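Local coordinates for protein glutamate tRNA ligase (Elizabethkingia meningoseptica, PDB 6BRL) that probably attaches glutamate to its cognate tRNA with the use of ATP, as a class I glutamyl-tRNA synthetase, and holds glutamate in its pocket, at residues Ile50-Thr55 and Arg91-Arg96; Arg13-Pro18 and Met221-Val226; Phe46-Glu51 and Met75-Ser80; Tyr210-Ile215 and Val240-Ala245. All blocks are in the same frame, centred on the assembly; numbering follows the deposited sequence. Where two conformers were deposited one is given.

Contact 1 (Ile50-Thr55 and Arg91-Arg96). With GLU (glutamic acid), chain B.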
# COMPACT_ATOMS: atom_id res chain seq x y z
N ILE A 50 -1.13 -18.55 -1.65
CA ILE A 50 -0.92 -17.99 -2.99
C ILE A 50 -1.91 -18.64 -3.95
O ILE A 50 -1.88 -19.86 -4.14
CB ILE A 50 0.53 -18.20 -3.46
CG1 ILE A 50 1.48 -17.36 -2.63
CG2 ILE A 50 0.69 -17.76 -4.93
CD1 ILE A 50 1.32 -15.86 -2.86
N GLU A 51 -2.76 -17.82 -4.59
CA GLU A 51 -3.94 -18.32 -5.31
C GLU A 51 -3.62 -18.32 -6.81
O GLU A 51 -4.02 -17.45 -7.58
CB GLU A 51 -5.17 -17.50 -4.95
CG GLU A 51 -5.51 -17.82 -3.48
CD GLU A 51 -6.99 -18.01 -3.17
OE1 GLU A 51 -7.85 -17.61 -3.96
OE2 GLU A 51 -7.30 -18.54 -2.09
N ASP A 52 -2.85 -19.32 -7.20
CA ASP A 52 -2.24 -19.31 -8.53
C ASP A 52 -2.84 -20.40 -9.41
O ASP A 52 -2.12 -21.11 -10.11
CB ASP A 52 -0.71 -19.46 -8.42
CG ASP A 52 -0.29 -20.77 -7.71
OD1 ASP A 52 -1.11 -21.35 -6.98
OD2 ASP A 52 0.84 -21.24 -7.89
N THR A 53 -4.16 -20.58 -9.35
CA THR A 53 -4.79 -21.62 -10.17
C THR A 53 -4.95 -21.21 -11.63
O THR A 53 -5.07 -22.09 -12.49
CB THR A 53 -6.18 -22.01 -9.63
OG1 THR A 53 -7.02 -20.84 -9.57
CG2 THR A 53 -6.11 -22.65 -8.23
N ASP A 54 -4.94 -19.92 -11.93
CA ASP A 54 -5.10 -19.44 -13.31
C ASP A 54 -3.73 -19.13 -13.89
O ASP A 54 -3.20 -18.03 -13.76
CB ASP A 54 -6.01 -18.22 -13.37
CG ASP A 54 -6.36 -17.82 -14.79
OD1 ASP A 54 -5.62 -18.23 -15.73
OD2 ASP A 54 -7.36 -17.10 -14.98
N THR A 55 -3.17 -20.10 -14.61
CA THR A 55 -1.79 -19.97 -15.06
C THR A 55 -1.62 -18.85 -16.09
O THR A 55 -0.55 -18.25 -16.16
CB THR A 55 -1.31 -21.32 -15.60
OG1 THR A 55 -1.75 -22.36 -14.72
CG2 THR A 55 0.20 -21.39 -15.68
N ARG A 91 0.66 -22.90 -1.87
CA ARG A 91 0.31 -22.47 -3.23
C ARG A 91 -0.77 -23.41 -3.76
O ARG A 91 -0.61 -24.62 -3.72
CB ARG A 91 1.51 -22.55 -4.16
CG ARG A 91 2.70 -21.75 -3.73
CD ARG A 91 3.73 -21.63 -4.89
NE ARG A 91 4.86 -20.83 -4.44
CZ ARG A 91 5.96 -21.33 -3.87
NH1 ARG A 91 6.11 -22.64 -3.74
NH2 ARG A 91 6.92 -20.52 -3.45
N GLN A 92 -1.84 -22.84 -4.31
CA GLN A 92 -2.92 -23.69 -4.79
C GLN A 92 -2.51 -24.54 -5.99
O GLN A 92 -3.04 -25.65 -6.17
CB GLN A 92 -4.14 -22.82 -5.12
CG GLN A 92 -4.75 -22.10 -3.85
CD GLN A 92 -6.06 -21.40 -4.19
OE1 GLN A 92 -6.13 -20.72 -5.20
NE2 GLN A 92 -7.09 -21.58 -3.36
N SER A 93 -1.56 -24.08 -6.80
CA SER A 93 -1.09 -24.91 -7.90
C SER A 93 -0.49 -26.23 -7.41
O SER A 93 -0.39 -27.19 -8.19
CB SER A 93 -0.03 -24.16 -8.74
OG SER A 93 1.10 -23.85 -7.95
N GLU A 94 -0.08 -26.31 -6.15
CA GLU A 94 0.55 -27.51 -5.60
C GLU A 94 -0.44 -28.41 -4.85
O GLU A 94 -0.02 -29.38 -4.21
CB GLU A 94 1.73 -27.10 -4.71
CG GLU A 94 2.80 -26.30 -5.49
CD GLU A 94 3.92 -25.79 -4.61
OE1 GLU A 94 3.96 -26.16 -3.43
OE2 GLU A 94 4.75 -25.00 -5.11
N ARG A 95 -1.74 -28.13 -4.93
CA ARG A 95 -2.77 -28.80 -4.14
C ARG A 95 -3.73 -29.62 -5.00
O ARG A 95 -4.84 -29.92 -4.55
CB ARG A 95 -3.54 -27.75 -3.32
CG ARG A 95 -2.67 -27.08 -2.24
CD ARG A 95 -3.38 -25.97 -1.53
NE ARG A 95 -4.45 -26.40 -0.63
CZ ARG A 95 -4.27 -26.89 0.60
NH1 ARG A 95 -3.04 -27.09 1.10
NH2 ARG A 95 -5.35 -27.21 1.33
N ARG A 96 -3.30 -30.02 -6.21
CA ARG A 96 -4.20 -30.66 -7.17
C ARG A 96 -4.77 -31.97 -6.64
O ARG A 96 -5.92 -32.30 -6.92
CB ARG A 96 -3.48 -30.92 -8.52
CG ARG A 96 -2.86 -29.65 -9.16
CD ARG A 96 -3.92 -28.72 -9.75
NE ARG A 96 -4.71 -29.37 -10.79
CZ ARG A 96 -4.40 -29.39 -12.08
NH1 ARG A 96 -3.30 -28.80 -12.51
NH2 ARG A 96 -5.19 -30.01 -12.95
N GLU B . -7.52 -14.83 -4.91
CA GLU B . -8.54 -13.90 -4.41
C GLU B . -8.13 -12.42 -4.61
O GLU B . -8.91 -11.47 -4.39
CB GLU B . -8.84 -14.18 -2.93
CG GLU B . -10.17 -13.65 -2.45
CD GLU B . -10.52 -14.19 -1.07
OE1 GLU B . -11.40 -15.10 -0.99
OE2 GLU B . -9.88 -13.70 -0.09
OXT GLU B . -6.98 -12.15 -5.03
O HOH W 1 -7.95 -19.80 -7.16

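Contact 2 (Arg13-Pro18 and Met221-Val226). With GLU (glutamic acid), chain B.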
# COMPACT_ATOMS: atom_id res chain seq x y z
N ARG A 13 -8.38 -18.01 12.80
CA ARG A 13 -7.42 -18.19 11.72
C ARG A 13 -7.89 -17.41 10.50
O ARG A 13 -9.03 -17.60 10.04
CB ARG A 13 -7.24 -19.68 11.40
CG ARG A 13 -6.50 -20.48 12.50
CD ARG A 13 -6.36 -22.03 12.20
NE ARG A 13 -5.81 -22.33 10.86
CZ ARG A 13 -4.52 -22.31 10.55
NH1 ARG A 13 -3.62 -21.98 11.47
NH2 ARG A 13 -4.10 -22.59 9.31
N VAL A 14 -7.04 -16.51 9.97
CA VAL A 14 -7.37 -15.70 8.80
C VAL A 14 -6.29 -15.92 7.74
O VAL A 14 -5.16 -16.30 8.05
CB VAL A 14 -7.48 -14.19 9.13
CG1 VAL A 14 -8.51 -13.94 10.26
CG2 VAL A 14 -6.14 -13.64 9.53
N ARG A 15 -6.62 -15.66 6.48
CA ARG A 15 -5.65 -15.81 5.39
C ARG A 15 -5.76 -14.65 4.42
O ARG A 15 -6.87 -14.27 4.02
CB ARG A 15 -5.82 -17.13 4.62
CG ARG A 15 -6.99 -17.22 3.62
CD ARG A 15 -8.41 -17.09 4.24
NE ARG A 15 -9.44 -17.35 3.23
CZ ARG A 15 -9.79 -16.46 2.30
NH1 ARG A 15 -9.21 -15.24 2.26
NH2 ARG A 15 -10.72 -16.78 1.38
N PHE A 16 -4.62 -14.07 4.09
CA PHE A 16 -4.47 -13.19 2.94
C PHE A 16 -4.21 -14.10 1.74
O PHE A 16 -3.29 -14.92 1.78
CB PHE A 16 -3.32 -12.21 3.19
CG PHE A 16 -3.13 -11.17 2.09
CD1 PHE A 16 -4.21 -10.44 1.61
CD2 PHE A 16 -1.88 -10.90 1.59
CE1 PHE A 16 -4.05 -9.47 0.63
CE2 PHE A 16 -1.70 -9.93 0.57
CZ PHE A 16 -2.79 -9.22 0.09
N ALA A 17 -5.08 -14.04 0.73
CA ALA A 17 -5.08 -15.00 -0.37
C ALA A 17 -4.96 -14.29 -1.72
O ALA A 17 -5.82 -14.44 -2.58
CB ALA A 17 -6.35 -15.85 -0.33
N PRO A 18 -3.92 -13.49 -1.94
CA PRO A 18 -3.81 -12.82 -3.23
C PRO A 18 -3.40 -13.80 -4.32
O PRO A 18 -2.65 -14.76 -4.09
CB PRO A 18 -2.70 -11.79 -3.00
CG PRO A 18 -1.71 -12.57 -2.15
CD PRO A 18 -2.68 -13.38 -1.16
N MET A 221 -7.78 -25.54 5.70
CA MET A 221 -6.86 -24.72 6.51
C MET A 221 -7.50 -24.19 7.79
O MET A 221 -6.88 -23.35 8.47
CB MET A 221 -6.30 -23.56 5.67
CG MET A 221 -5.31 -24.06 4.58
SD MET A 221 -4.62 -22.77 3.57
CE MET A 221 -3.60 -23.73 2.39
N LYS A 222 -8.72 -24.64 8.13
CA LYS A 222 -9.43 -24.27 9.36
C LYS A 222 -9.59 -22.75 9.50
O LYS A 222 -9.44 -22.19 10.59
CB LYS A 222 -8.72 -24.89 10.56
CG LYS A 222 -8.51 -26.40 10.27
CD LYS A 222 -8.54 -27.27 11.51
CE LYS A 222 -8.73 -28.74 11.13
NZ LYS A 222 -10.18 -29.09 11.17
N ILE A 223 -9.89 -22.08 8.39
CA ILE A 223 -10.10 -20.63 8.43
C ILE A 223 -11.40 -20.33 9.15
O ILE A 223 -12.44 -20.92 8.84
CB ILE A 223 -10.11 -20.08 7.00
CG1 ILE A 223 -8.78 -20.41 6.34
CG2 ILE A 223 -10.47 -18.59 6.99
CD1 ILE A 223 -7.58 -19.77 7.09
N THR A 224 -11.36 -19.40 10.11
CA THR A 224 -12.58 -19.00 10.81
C THR A 224 -13.19 -17.69 10.30
O THR A 224 -14.41 -17.54 10.35
CB THR A 224 -12.32 -18.86 12.31
OG1 THR A 224 -11.34 -17.83 12.50
CG2 THR A 224 -11.80 -20.19 12.85
N HIS A 225 -12.38 -16.77 9.77
CA HIS A 225 -12.89 -15.48 9.31
C HIS A 225 -12.24 -15.13 7.97
O HIS A 225 -11.01 -15.06 7.87
CB HIS A 225 -12.58 -14.38 10.35
CG HIS A 225 -13.27 -14.59 11.68
ND1 HIS A 225 -12.86 -15.53 12.59
CD2 HIS A 225 -14.33 -13.95 12.24
CE1 HIS A 225 -13.63 -15.48 13.66
NE2 HIS A 225 -14.55 -14.54 13.47
N VAL A 226 -13.08 -14.89 6.96
CA VAL A 226 -12.65 -14.52 5.62
C VAL A 226 -12.86 -13.02 5.50
O VAL A 226 -14.00 -12.54 5.54
CB VAL A 226 -13.43 -15.28 4.54
CG1 VAL A 226 -13.10 -14.75 3.13
CG2 VAL A 226 -13.19 -16.83 4.65
N GLU B . -7.52 -14.83 -4.91
CA GLU B . -8.54 -13.90 -4.41
C GLU B . -8.13 -12.42 -4.61
O GLU B . -8.91 -11.47 -4.39
CB GLU B . -8.84 -14.18 -2.93
CG GLU B . -10.17 -13.65 -2.45
CD GLU B . -10.52 -14.19 -1.07
OE1 GLU B . -11.40 -15.10 -0.99
OE2 GLU B . -9.88 -13.70 -0.09
OXT GLU B . -6.98 -12.15 -5.03
O HOH W 2 -9.14 -13.80 6.03

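Contact 3 (Phe46-Glu51 and Met75-Ser80). With GLU (glutamic acid), chain B.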
# COMPACT_ATOMS: atom_id res chain seq x y z
N PHE A 46 -2.16 -15.99 11.12
CA PHE A 46 -2.21 -15.14 9.94
C PHE A 46 -1.55 -15.95 8.83
O PHE A 46 -0.34 -16.17 8.85
CB PHE A 46 -1.48 -13.80 10.19
CG PHE A 46 -1.31 -12.93 8.94
CD1 PHE A 46 -2.36 -12.77 8.05
CD2 PHE A 46 -0.10 -12.29 8.66
CE1 PHE A 46 -2.21 -11.99 6.91
CE2 PHE A 46 0.05 -11.51 7.51
CZ PHE A 46 -1.01 -11.35 6.64
N ILE A 47 -2.33 -16.40 7.86
CA ILE A 47 -1.86 -17.33 6.84
C ILE A 47 -1.73 -16.57 5.53
O ILE A 47 -2.57 -15.72 5.24
CB ILE A 47 -2.84 -18.51 6.69
CG1 ILE A 47 -2.76 -19.45 7.89
CG2 ILE A 47 -2.58 -19.26 5.37
CD1 ILE A 47 -3.64 -19.08 9.06
N LEU A 48 -0.67 -16.87 4.75
CA LEU A 48 -0.59 -16.40 3.36
C LEU A 48 -0.81 -17.61 2.44
O LEU A 48 -0.05 -18.58 2.53
CB LEU A 48 0.78 -15.76 3.07
CG LEU A 48 1.00 -15.48 1.58
CD1 LEU A 48 -0.00 -14.41 1.13
CD2 LEU A 48 2.41 -14.98 1.30
N ARG A 49 -1.84 -17.55 1.58
CA ARG A 49 -2.09 -18.59 0.59
C ARG A 49 -1.97 -17.97 -0.80
O ARG A 49 -2.60 -16.94 -1.08
CB ARG A 49 -3.49 -19.23 0.77
CG ARG A 49 -3.77 -20.41 -0.25
CD ARG A 49 -5.10 -21.16 0.06
NE ARG A 49 -6.29 -20.33 -0.18
CZ ARG A 49 -7.29 -20.18 0.69
NH1 ARG A 49 -7.28 -20.82 1.87
NH2 ARG A 49 -8.34 -19.43 0.38
N ILE A 50 -1.13 -18.55 -1.65
CA ILE A 50 -0.92 -17.99 -2.99
C ILE A 50 -1.91 -18.64 -3.95
O ILE A 50 -1.88 -19.86 -4.14
CB ILE A 50 0.53 -18.20 -3.46
CG1 ILE A 50 1.48 -17.36 -2.63
CG2 ILE A 50 0.69 -17.76 -4.93
CD1 ILE A 50 1.32 -15.86 -2.86
N GLU A 51 -2.76 -17.82 -4.59
CA GLU A 51 -3.94 -18.32 -5.31
C GLU A 51 -3.62 -18.32 -6.81
O GLU A 51 -4.02 -17.45 -7.58
CB GLU A 51 -5.17 -17.50 -4.95
CG GLU A 51 -5.51 -17.82 -3.48
CD GLU A 51 -6.99 -18.01 -3.17
OE1 GLU A 51 -7.85 -17.61 -3.96
OE2 GLU A 51 -7.30 -18.54 -2.09
N MET A 75 4.56 -7.43 8.85
CA MET A 75 3.48 -8.38 9.13
C MET A 75 3.78 -9.68 8.42
O MET A 75 3.20 -9.98 7.37
CB MET A 75 2.10 -7.82 8.78
CG MET A 75 1.86 -7.32 7.42
SD MET A 75 0.37 -6.34 7.60
CE MET A 75 0.05 -5.86 5.91
N VAL A 76 4.65 -10.47 9.04
CA VAL A 76 5.14 -11.70 8.42
C VAL A 76 4.13 -12.82 8.68
O VAL A 76 3.71 -13.01 9.83
CB VAL A 76 6.51 -12.05 8.99
CG1 VAL A 76 7.01 -13.41 8.46
CG2 VAL A 76 7.50 -10.94 8.65
N PRO A 77 3.71 -13.55 7.65
CA PRO A 77 2.72 -14.63 7.88
C PRO A 77 3.27 -15.73 8.79
O PRO A 77 4.45 -16.07 8.73
CB PRO A 77 2.44 -15.17 6.46
CG PRO A 77 2.84 -14.00 5.51
CD PRO A 77 3.99 -13.29 6.23
N ASP A 78 2.41 -16.25 9.68
CA ASP A 78 2.77 -17.42 10.47
C ASP A 78 2.90 -18.68 9.61
O ASP A 78 3.60 -19.61 9.98
CB ASP A 78 1.72 -17.67 11.53
CG ASP A 78 1.51 -16.47 12.43
OD1 ASP A 78 2.52 -15.97 12.96
OD2 ASP A 78 0.37 -16.00 12.58
N GLU A 79 2.18 -18.73 8.49
CA GLU A 79 2.16 -19.87 7.58
C GLU A 79 2.17 -19.30 6.16
O GLU A 79 1.47 -18.33 5.87
CB GLU A 79 0.90 -20.74 7.80
CG GLU A 79 0.79 -21.33 9.27
CD GLU A 79 -0.56 -22.01 9.52
OE1 GLU A 79 -1.23 -22.52 8.57
OE2 GLU A 79 -0.97 -22.07 10.69
N SER A 80 2.97 -19.91 5.27
CA SER A 80 3.09 -19.38 3.93
C SER A 80 3.91 -20.34 3.06
O SER A 80 4.52 -21.28 3.58
CB SER A 80 3.77 -18.01 3.99
OG SER A 80 5.14 -18.19 4.27
N GLU B . -7.52 -14.83 -4.91
CA GLU B . -8.54 -13.90 -4.41
C GLU B . -8.13 -12.42 -4.61
O GLU B . -8.91 -11.47 -4.39
CB GLU B . -8.84 -14.18 -2.93
CG GLU B . -10.17 -13.65 -2.45
CD GLU B . -10.52 -14.19 -1.07
OE1 GLU B . -11.40 -15.10 -0.99
OE2 GLU B . -9.88 -13.70 -0.09
OXT GLU B . -6.98 -12.15 -5.03

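Contact 4 (Tyr210-Ile215 and Val240-Ala245). With GLU (glutamic acid), chain B.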
# COMPACT_ATOMS: atom_id res chain seq x y z
N TYR A 210 -11.41 -20.37 -8.97
CA TYR A 210 -11.23 -19.68 -7.71
C TYR A 210 -12.31 -20.07 -6.69
O TYR A 210 -12.01 -20.26 -5.50
CB TYR A 210 -11.25 -18.16 -7.98
CG TYR A 210 -11.63 -17.41 -6.74
CD1 TYR A 210 -10.69 -17.17 -5.74
CD2 TYR A 210 -12.95 -16.99 -6.53
CE1 TYR A 210 -11.04 -16.48 -4.57
CE2 TYR A 210 -13.31 -16.31 -5.36
CZ TYR A 210 -12.35 -16.06 -4.38
OH TYR A 210 -12.69 -15.42 -3.22
N HIS A 211 -13.58 -20.14 -7.12
CA HIS A 211 -14.67 -20.32 -6.15
C HIS A 211 -14.54 -21.65 -5.41
O HIS A 211 -14.68 -21.72 -4.19
CB HIS A 211 -16.02 -20.24 -6.86
CG HIS A 211 -16.24 -18.95 -7.57
ND1 HIS A 211 -16.47 -17.77 -6.89
CD2 HIS A 211 -16.23 -18.63 -8.89
CE1 HIS A 211 -16.60 -16.78 -7.77
NE2 HIS A 211 -16.47 -17.28 -8.98
N PHE A 212 -14.26 -22.72 -6.15
CA PHE A 212 -14.20 -24.04 -5.54
C PHE A 212 -12.91 -24.19 -4.74
O PHE A 212 -12.92 -24.67 -3.61
CB PHE A 212 -14.32 -25.10 -6.66
CG PHE A 212 -14.69 -26.52 -6.18
CD1 PHE A 212 -15.52 -26.74 -5.07
CD2 PHE A 212 -14.23 -27.62 -6.89
CE1 PHE A 212 -15.83 -28.07 -4.64
CE2 PHE A 212 -14.54 -28.95 -6.48
CZ PHE A 212 -15.37 -29.16 -5.37
N ALA A 213 -11.77 -23.78 -5.32
CA ALA A 213 -10.52 -23.89 -4.58
C ALA A 213 -10.59 -23.13 -3.25
O ALA A 213 -10.05 -23.58 -2.23
CB ALA A 213 -9.35 -23.38 -5.45
N ASN A 214 -11.28 -22.00 -3.23
CA ASN A 214 -11.22 -21.23 -2.01
C ASN A 214 -12.06 -21.84 -0.88
O ASN A 214 -11.57 -21.86 0.27
CB ASN A 214 -11.58 -19.81 -2.34
CG ASN A 214 -10.37 -19.06 -2.90
OD1 ASN A 214 -10.10 -17.97 -2.42
ND2 ASN A 214 -9.60 -19.66 -3.87
N ILE A 215 -13.26 -22.35 -1.13
CA ILE A 215 -14.01 -22.99 -0.05
C ILE A 215 -13.34 -24.31 0.36
O ILE A 215 -13.31 -24.65 1.55
CB ILE A 215 -15.49 -23.15 -0.45
CG1 ILE A 215 -15.67 -24.18 -1.56
CG2 ILE A 215 -16.08 -21.77 -0.93
CD1 ILE A 215 -16.07 -25.63 -1.01
N VAL A 240 -21.37 -19.85 0.14
CA VAL A 240 -22.17 -20.48 1.21
C VAL A 240 -22.84 -21.76 0.71
O VAL A 240 -22.87 -22.78 1.40
CB VAL A 240 -23.21 -19.46 1.74
CG1 VAL A 240 -24.26 -20.12 2.61
CG2 VAL A 240 -22.46 -18.39 2.52
N LEU A 241 -23.35 -21.73 -0.52
CA LEU A 241 -23.99 -22.92 -1.07
C LEU A 241 -22.98 -24.02 -1.38
O LEU A 241 -23.33 -25.20 -1.32
CB LEU A 241 -24.78 -22.54 -2.31
CG LEU A 241 -26.11 -21.82 -2.04
CD1 LEU A 241 -26.68 -21.29 -3.34
CD2 LEU A 241 -27.09 -22.81 -1.43
N LEU A 242 -21.72 -23.68 -1.70
CA LEU A 242 -20.69 -24.73 -1.85
C LEU A 242 -20.36 -25.39 -0.51
O LEU A 242 -20.19 -26.61 -0.44
CB LEU A 242 -19.41 -24.17 -2.49
CG LEU A 242 -19.52 -23.86 -3.99
CD1 LEU A 242 -18.37 -22.94 -4.46
CD2 LEU A 242 -19.57 -25.23 -4.81
N TYR A 243 -20.25 -24.60 0.57
CA TYR A 243 -20.08 -25.25 1.88
C TYR A 243 -21.24 -26.22 2.13
O TYR A 243 -21.04 -27.36 2.57
CB TYR A 243 -20.00 -24.21 3.02
CG TYR A 243 -18.65 -23.54 3.11
CD1 TYR A 243 -17.56 -24.20 3.67
CD2 TYR A 243 -18.46 -22.26 2.60
CE1 TYR A 243 -16.30 -23.61 3.73
CE2 TYR A 243 -17.22 -21.65 2.66
CZ TYR A 243 -16.14 -22.34 3.21
OH TYR A 243 -14.93 -21.70 3.25
N GLU A 244 -22.44 -25.78 1.84
CA GLU A 244 -23.61 -26.63 2.02
C GLU A 244 -23.50 -27.91 1.20
O GLU A 244 -23.72 -29.02 1.72
CB GLU A 244 -24.87 -25.86 1.63
CG GLU A 244 -26.14 -26.72 1.74
CD GLU A 244 -27.39 -25.96 1.31
OE1 GLU A 244 -28.00 -26.33 0.29
OE2 GLU A 244 -27.75 -24.97 1.98
N ALA A 245 -23.11 -27.79 -0.07
CA ALA A 245 -22.97 -28.97 -0.94
C ALA A 245 -21.94 -29.95 -0.41
O ALA A 245 -22.08 -31.17 -0.60
CB ALA A 245 -22.57 -28.54 -2.37
N GLU B . -7.52 -14.83 -4.91
CA GLU B . -8.54 -13.90 -4.41
C GLU B . -8.13 -12.42 -4.61
O GLU B . -8.91 -11.47 -4.39
CB GLU B . -8.84 -14.18 -2.93
CG GLU B . -10.17 -13.65 -2.45
CD GLU B . -10.52 -14.19 -1.07
OE1 GLU B . -11.40 -15.10 -0.99
OE2 GLU B . -9.88 -13.70 -0.09
OXT GLU B . -6.98 -12.15 -5.03

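Contact 1 (Ile50-Thr55 and Arg91-Arg96)
Asp52 meets Ser93 with both oxygens of its carboxylate. Asp52 OD1 takes the backbone N of Ser93 at 2.8 Å, and OD2 takes the hydroxyl OG of Ser93 at 2.6 Å. Both donors come on the syn side, about 30° out of the carboxylate plane. Asp52 has CG between its backbone N and carbonyl carbon (chi1 59°), which turns the carboxylate to the 3-10 turn that follows Arg91. Beside it a single beta bridge pairs Ile50 with Arg91, and Gln92 N bonds Ile50 O at 3.0 Å, nearly straight. The Gln92 amide stacks on the Glu51 carboxylate with the planes 19° apart. Gln92 OE1 comes within 3.3 Å of Glu51 CA, while its NE2 bonds Asp217. A water joins Gln92 OE1 to Thr53 OG1, 2.8 Å from each. Glu51 OE1 accepts the amino group of the bound glutamate at 3.0 Å, with the Asn214 side chain beside it; OE2 pairs with Arg49. Glu51 is thus first-shell to the substrate, with Gln92 behind it in the second. The Arg49 salt bridge and the stacked amide probably limit how the carboxylate can turn, and that carboxylate would favour the charged form of the substrate's amino group.

Contact 2 (Arg13-Pro18 and Met221-Val226)
Arg13 and Arg15 both reach from strand 13-16 to the 221-226 segment, but they use it differently. The strand belongs to the Rossmann-type catalytic domain of class I synthetases. Segment 221-226 leaves helix 210-220 through a Schellman motif, with Lys222 as the C-prime residue, and runs into strand 225-229. Arg13 bends at chi3 (50°) and turns its guanidinium side-on to Met221 O. Arg13 NE at 2.8 Å and NH2 at 3.0 Å both bond Met221 O, which lies in the guanidinium plane. Arg13 NH1 has salt bridges to Asp45 and Glu79. The backbone of Arg13 is held as well: its N gives a nearly straight bond to Thr224 OG1, and its O takes Thr224 N at 2.9 Å on a lone pair in the carbonyl plane. Arg15 crosses Ile223 at about a right angle, its CD against Ile223 CG2. Val226 CG1 lies over one face of its guanidinium, offset toward the rim. This packing and a salt bridge from NE to Asp218 leave the far end of the group directed at the substrate. A water lies between Arg15 N, from which it accepts, and His225 O. Ala17 O takes the amino group of the bound glutamate. Arg15 NH1 bonds the substrate's OE2 at 2.9 Å, and NH2 bonds its OE1 at 3.0 Å.

Contact 3 (Phe46-Glu51 and Met75-Ser80)
Phe46, Leu48 and Pro77 make the close-packed part of this contact. Pro77 CG sits 3.6 Å from Leu48 CB and also approaches Phe46 CE2. The Phe46 ring turns an edge to the loop, with Met75 O near the ring plane, 3.5 Å from Phe46 CE2. Phe46 CG is anti to the backbone N (chi1 172°), and this swings the ring toward Pro77 and Met75. Met75 O and Leu48 O are both buried here without a hydrogen-bond partner. Ser80 CA makes a CA-H...O contact with Leu48 O. Strand 45-48 lies parallel to strand 13-16 in the Rossmann-type core, and the loop after helix 62-73 runs along its other edge. A single bridge pairs Ile47 with Glu79. The bond from Leu48 N to Glu79 O is 2.8 Å and nearly straight, whereas that from Asp78 N to Phe46 O, 2.9 Å, is more bent at 131°. Asp78 is partly exposed but held: its OD2 takes Phe46 N on the anti side at 2.9 Å and also pairs with Lys40. Ile47 and Glu79 lie side by side, with Ile47 CG1 against Glu79 OE1. That carboxylate has further partners in Tyr90 and Arg13. Further along, Arg49 NE and NH2 grip Glu51 OE2 side-on, both at 2.8 Å, and probably steady it. The looser side is at Val76, exposed, with its CB directed away from the strand.

Contact 4 (Tyr210-Ile215 and Val240-Ala245)
Helices 210-215 and 240-245 cross at -59°, with their axes 10.0 Å apart at the closest point. Ile215 lies between them. Its CB lies over one face of the Tyr243 ring, 4.1 Å from the centroid and 24° off the ring normal, a CH-pi contact offset toward the rim. The two side chains slide past each other in opposite directions, and Ile215 CG2 comes to 3.8 Å from Tyr243 CE2. Ile215 CG1 stands between the backbone N and the carbonyl carbon (chi1 69°), which turns that branch to Leu242. There Ile215 CG1 meets Leu242 CB at 3.9 Å, and the side chains cross at about a right angle. Leu242 CD1 rests against His211 O, also at 3.9 Å. Leu242 CD2 approaches the Phe212 ring obliquely. Helix 96-107 and strand 200-202 pack on Phe212 and Leu242, and the seam is buried and mostly apolar. His211 ND1 bonds His239 of the second helix. Tyr210 takes no part in the seam and turns to the ligand. Its OH donates to OE1 of the bound glutamate at 2.6 Å, with that oxygen near the ring plane, and its ring stacks with Trp232. Helix 210-220 thus packs on helix 236-246 and carries Tyr210 and Asn214 of the glutamate pocket in the class I synthetase catalytic domain.

From the N terminus, strand 13-16 opens contact 2, which closes some 200 residues later at 221-226. Contacts 1 and 3 both lie within that span. They start from the same run of chain and share Ile50 and Glu51. Contact 3 closes first, at 75-80, and contact 1 at 91-96. Contact 4 opens later, at 210-215, before contact 2 has closed, and ends at 240-245, so contacts 2 and 4 cross. Strands 13-16 and 45-48 are neighbours in one sheet, which joins contacts 2 and 3. Together the four tie the strands, the loops after 45-48 and 62-73, and helices 210-220 and 236-246 around one bound glutamate.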